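Local coordinates for enterobactin synthetase component F-related protein (Vibrio cholerae serotype O1, PDB 4OXI), which probably activates glycine with ATP as a glycyl-adenylate, serving a lipopolysaccharide modification pathway that gives resistance to antimicrobial peptides, at residues I243-K248 with A388-C393. Residues are numbered along the deposited sequence; the frame is centred on the assembly and turned at random.
Sequences ISQIDK and AFEEEC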
# COMPACT_ATOMS: atom_id res chain seq x y z
N ILE A 243 -2.01 -8.89 -10.26
CA ILE A 243 -1.58 -10.20 -9.77
C ILE A 243 -1.19 -11.15 -10.91
O ILE A 243 -0.16 -11.83 -10.83
CB ILE A 243 -2.66 -10.85 -8.91
CG1 ILE A 243 -2.95 -9.99 -7.67
CG2 ILE A 243 -2.21 -12.22 -8.46
CD1 ILE A 243 -1.72 -9.82 -6.77
N SER A 244 -2.00 -11.19 -11.97
CA SER A 244 -1.68 -12.07 -13.11
C SER A 244 -0.36 -11.68 -13.78
O SER A 244 0.39 -12.55 -14.20
CB SER A 244 -2.80 -12.08 -14.15
OG SER A 244 -2.73 -10.92 -14.95
N GLN A 245 -0.06 -10.38 -13.87
CA GLN A 245 1.22 -9.96 -14.45
C GLN A 245 2.38 -10.46 -13.62
O GLN A 245 3.34 -11.04 -14.14
CB GLN A 245 1.34 -8.43 -14.56
CG GLN A 245 0.23 -7.73 -15.32
CD GLN A 245 0.08 -8.21 -16.76
OE1 GLN A 245 1.05 -8.66 -17.38
NE2 GLN A 245 -1.13 -8.09 -17.29
N ILE A 246 2.30 -10.25 -12.31
CA ILE A 246 3.42 -10.60 -11.43
C ILE A 246 3.59 -12.12 -11.33
O ILE A 246 4.70 -12.65 -11.32
CB ILE A 246 3.29 -9.89 -10.06
CG1 ILE A 246 4.67 -9.49 -9.55
CG2 ILE A 246 2.50 -10.70 -9.05
CD1 ILE A 246 5.11 -8.16 -10.11
N ASP A 247 2.47 -12.84 -11.29
CA ASP A 247 2.51 -14.29 -11.23
C ASP A 247 3.16 -14.92 -12.48
O ASP A 247 3.85 -15.93 -12.38
CB ASP A 247 1.12 -14.86 -11.01
CG ASP A 247 1.07 -16.34 -11.24
OD1 ASP A 247 1.70 -17.08 -10.44
OD2 ASP A 247 0.40 -16.78 -12.20
N LYS A 248 2.94 -14.32 -13.65
CA LYS A 248 3.51 -14.90 -14.86
C LYS A 248 4.97 -14.51 -15.10
O LYS A 248 5.75 -15.33 -15.58
CB LYS A 248 2.62 -14.66 -16.08
CG LYS A 248 2.80 -13.33 -16.79
CD LYS A 248 2.54 -13.53 -18.28
CE LYS A 248 2.56 -12.22 -19.04
NZ LYS A 248 1.33 -11.41 -18.77
N ALA A 388 6.70 -1.34 -18.76
CA ALA A 388 5.40 -1.77 -18.28
C ALA A 388 5.22 -3.26 -18.43
O ALA A 388 5.81 -3.88 -19.32
CB ALA A 388 4.30 -1.04 -19.03
N PHE A 389 4.37 -3.84 -17.58
CA PHE A 389 3.97 -5.22 -17.74
C PHE A 389 3.25 -5.42 -19.07
O PHE A 389 3.43 -6.44 -19.72
CB PHE A 389 3.04 -5.63 -16.60
CG PHE A 389 3.69 -5.60 -15.25
CD1 PHE A 389 4.75 -6.44 -14.96
CD2 PHE A 389 3.22 -4.76 -14.25
CE1 PHE A 389 5.36 -6.42 -13.71
CE2 PHE A 389 3.82 -4.74 -13.00
CZ PHE A 389 4.89 -5.57 -12.73
N GLU A 390 2.44 -4.45 -19.45
CA GLU A 390 1.65 -4.52 -20.68
C GLU A 390 2.01 -3.38 -21.61
O GLU A 390 2.09 -2.23 -21.17
CB GLU A 390 0.17 -4.42 -20.34
CG GLU A 390 -0.32 -5.50 -19.40
CD GLU A 390 -1.81 -5.44 -19.19
OE1 GLU A 390 -2.31 -4.40 -18.70
OE2 GLU A 390 -2.48 -6.44 -19.53
N GLU A 391 2.19 -3.67 -22.89
CA GLU A 391 2.50 -2.60 -23.84
C GLU A 391 1.25 -1.75 -24.01
O GLU A 391 0.15 -2.17 -23.64
CB GLU A 391 3.04 -3.15 -25.17
CG GLU A 391 4.46 -3.77 -25.09
CD GLU A 391 5.63 -2.75 -25.14
OE1 GLU A 391 6.73 -3.12 -25.61
OE2 GLU A 391 5.47 -1.58 -24.69
N GLU A 392 1.44 -0.53 -24.52
CA GLU A 392 0.37 0.46 -24.72
C GLU A 392 -0.18 1.10 -23.44
O GLU A 392 -1.23 1.74 -23.47
CB GLU A 392 -0.78 -0.10 -25.56
CG GLU A 392 -0.33 -0.71 -26.87
CD GLU A 392 -1.47 -0.99 -27.82
OE1 GLU A 392 -2.58 -1.33 -27.36
OE2 GLU A 392 -1.24 -0.86 -29.05
N CYS A 393 0.55 0.96 -22.33
CA CYS A 393 0.11 1.50 -21.04
C CYS A 393 0.74 2.82 -20.64
O CYS A 393 0.24 3.50 -19.75
CB CYS A 393 0.39 0.48 -19.92
SG CYS A 393 -0.81 -0.85 -19.91
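Q245 and F389 illustrate how a glutamine can serve a helix–loop junction twice, with its aliphatic stem against an aromatic ring and its amide at a polar border. The stem supplies a CH-pi contact: Q245 CB sits over one face of the F389 ring, 4.1 Å from its centroid and 26° off the normal. At the far end of the ring, I246 CD1 reaches F389 CZ at 3.7 Å, approaching obliquely. This is the tightly packed part, and it continues beyond the two segments, where Y371 lies almost parallel to F389 and Y242 and L249 of the same helix 236-249 also touch the F389 side chain.

Toward solvent the packing gives way to polar groups. The Q245 chain bends at chi2 (-58°), which carries the amide past the ring to E390, leaving Q245 OE1 3.7 Å from F389 CB. Q245 NE2 comes within 3.1 Å of E390 OE2, the amide and carboxylate planes turned 51° apart. That carboxylate is engaged in a salt bridge with K422. On the helix, the exposed K248 curls back so that its NZ donates to Q245 OE1 at 3.1 Å, from above the carbonyl plane.

The contact thus joins helix 236-249 to the loop between strands 387-388 and 394-397 in the AMP-binding fold, with the F389 side chain about 10 Å from the bound glycyl-adenylate. Its chemistry implies apolar adhesion at the ring, bordered by a neutral amide lying among lysine and glutamate charges, which probably polarise it.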